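Local coordinates for protein fructuronate-tagaturonate epimerase UxaE from Cohnella laeviribosi in complex with 1 glycerol (Cohnella laeviribosi, PDB 6IL9) that catalyses the epimerisation of fructuronate and tagaturonate, probably with the help of the zinc ion bound in its TIM barrel, at residues 353-358 against 485-490. Sequence-based numbering, arbitrary orientation.
Sequences ALVGRY and DLLGVK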
# COMPACT_ATOMS: atom_id res chain seq x y z
N ALA A 353 15.01 -5.58 10.28
CA ALA A 353 16.13 -4.94 10.96
C ALA A 353 17.23 -4.58 9.97
O ALA A 353 17.85 -3.51 10.06
CB ALA A 353 16.67 -5.84 12.07
N LEU A 354 17.49 -5.48 9.01
CA LEU A 354 18.47 -5.19 7.96
C LEU A 354 18.07 -3.96 7.17
O LEU A 354 18.91 -3.09 6.88
CB LEU A 354 18.60 -6.40 7.03
CG LEU A 354 19.27 -7.64 7.63
CD1 LEU A 354 19.13 -8.81 6.66
CD2 LEU A 354 20.73 -7.38 7.91
N VAL A 355 16.80 -3.87 6.78
CA VAL A 355 16.37 -2.72 5.99
C VAL A 355 16.57 -1.43 6.79
O VAL A 355 17.09 -0.44 6.28
CB VAL A 355 14.90 -2.88 5.54
CG1 VAL A 355 14.36 -1.56 5.01
CG2 VAL A 355 14.82 -3.96 4.46
N GLY A 356 16.15 -1.45 8.05
CA GLY A 356 16.31 -0.26 8.88
C GLY A 356 17.76 0.13 9.05
O GLY A 356 18.11 1.31 8.98
N ARG A 357 18.64 -0.86 9.26
CA ARG A 357 20.04 -0.57 9.48
C ARG A 357 20.71 -0.01 8.23
O ARG A 357 21.40 1.01 8.28
CB ARG A 357 20.77 -1.82 9.98
CG ARG A 357 22.12 -1.52 10.58
CD ARG A 357 23.18 -2.54 10.19
NE ARG A 357 22.77 -3.92 10.42
CZ ARG A 357 23.53 -4.97 10.10
NH1 ARG A 357 24.73 -4.77 9.57
NH2 ARG A 357 23.10 -6.20 10.33
N TYR A 358 20.52 -0.67 7.08
CA TYR A 358 21.26 -0.26 5.90
C TYR A 358 20.74 1.02 5.27
O TYR A 358 21.51 1.70 4.58
CB TYR A 358 21.29 -1.39 4.88
CG TYR A 358 22.34 -2.42 5.22
CD1 TYR A 358 23.66 -2.22 4.84
CD2 TYR A 358 22.02 -3.56 5.95
CE1 TYR A 358 24.65 -3.15 5.16
CE2 TYR A 358 23.01 -4.49 6.28
CZ TYR A 358 24.32 -4.28 5.88
OH TYR A 358 25.31 -5.19 6.19
N ASP A 485 8.50 -1.81 15.05
CA ASP A 485 9.53 -2.12 16.04
C ASP A 485 10.74 -2.80 15.40
O ASP A 485 11.89 -2.43 15.67
CB ASP A 485 8.94 -3.01 17.13
CG ASP A 485 7.94 -2.27 18.01
OD1 ASP A 485 7.85 -1.03 17.90
OD2 ASP A 485 7.24 -2.94 18.81
N LEU A 486 10.50 -3.79 14.54
CA LEU A 486 11.62 -4.51 13.93
C LEU A 486 12.32 -3.67 12.88
O LEU A 486 13.52 -3.85 12.63
CB LEU A 486 11.14 -5.83 13.34
CG LEU A 486 10.82 -6.90 14.38
CD1 LEU A 486 10.08 -8.07 13.75
CD2 LEU A 486 12.12 -7.36 15.00
N LEU A 487 11.60 -2.74 12.23
CA LEU A 487 12.26 -1.82 11.32
C LEU A 487 13.11 -0.80 12.05
O LEU A 487 13.88 -0.08 11.40
CB LEU A 487 11.22 -1.07 10.47
CG LEU A 487 10.58 -1.91 9.35
CD1 LEU A 487 9.24 -1.32 8.91
CD2 LEU A 487 11.53 -2.03 8.16
N GLY A 488 13.00 -0.71 13.38
CA GLY A 488 13.75 0.27 14.13
C GLY A 488 13.14 1.65 14.21
O GLY A 488 13.84 2.61 14.55
N VAL A 489 11.85 1.78 13.92
CA VAL A 489 11.21 3.09 13.92
C VAL A 489 11.20 3.66 15.33
O VAL A 489 10.72 3.01 16.27
CB VAL A 489 9.79 2.99 13.37
CG1 VAL A 489 9.09 4.34 13.54
CG2 VAL A 489 9.82 2.53 11.94
N LYS A 490 11.69 4.89 15.46
CA LYS A 490 11.73 5.66 16.71
C LYS A 490 12.65 5.03 17.76
O LYS A 490 12.48 3.87 18.13
CB LYS A 490 10.33 5.85 17.30
CG LYS A 490 10.41 6.35 18.73
CD LYS A 490 9.06 6.66 19.34
CE LYS A 490 9.04 8.09 19.90
NZ LYS A 490 8.93 9.19 18.88
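Where Ala-353 and Gly-356 meet Leu-486 and Leu-487 the partners are backbone groups, and the flat groups of Arg-357 and Tyr-358 keep to their own helix: Tyr-358 CE2 lies over one face of the Arg-357 guanidinium, 3.7 Å from its plane and nearer the border than the middle, and Leu-354 O lies in plane at the edge of the Tyr-358 ring. Phe-349 and Phe-352 pack on Leu-486. Leu-487 O reaches Gly-356 CA at 3.5 Å, with 149° at the hydrogen. Leu-486 O approaches Ala-353 CA at 3.3 Å, strongly bent at 123°; the Ala-353 amide lies near the same oxygen at too poor an angle to bond. Gly-356 lets its CA come within 5.0 Å of Leu-487 CA; a CB there would run into Leu-487 O. Leu-487 CB starts away from helix 349-358, but CG lies anti to the carbonyl carbon (chi1 -74°), and from there the CD2 branch comes within 4.3 Å of Val-355 CG1. Leu-487 also packs on Phe-363 and Val-365 of the last barrel strand. Gly-488, at positive phi, ends helix 469-487 in a Schellman motif. The end of this C-terminal helix thus lies against helix 349-358, which in the chain links barrel strands 339-342 and 363-367, through weak CH···O contacts and apolar packing rather than conventional hydrogen bonds.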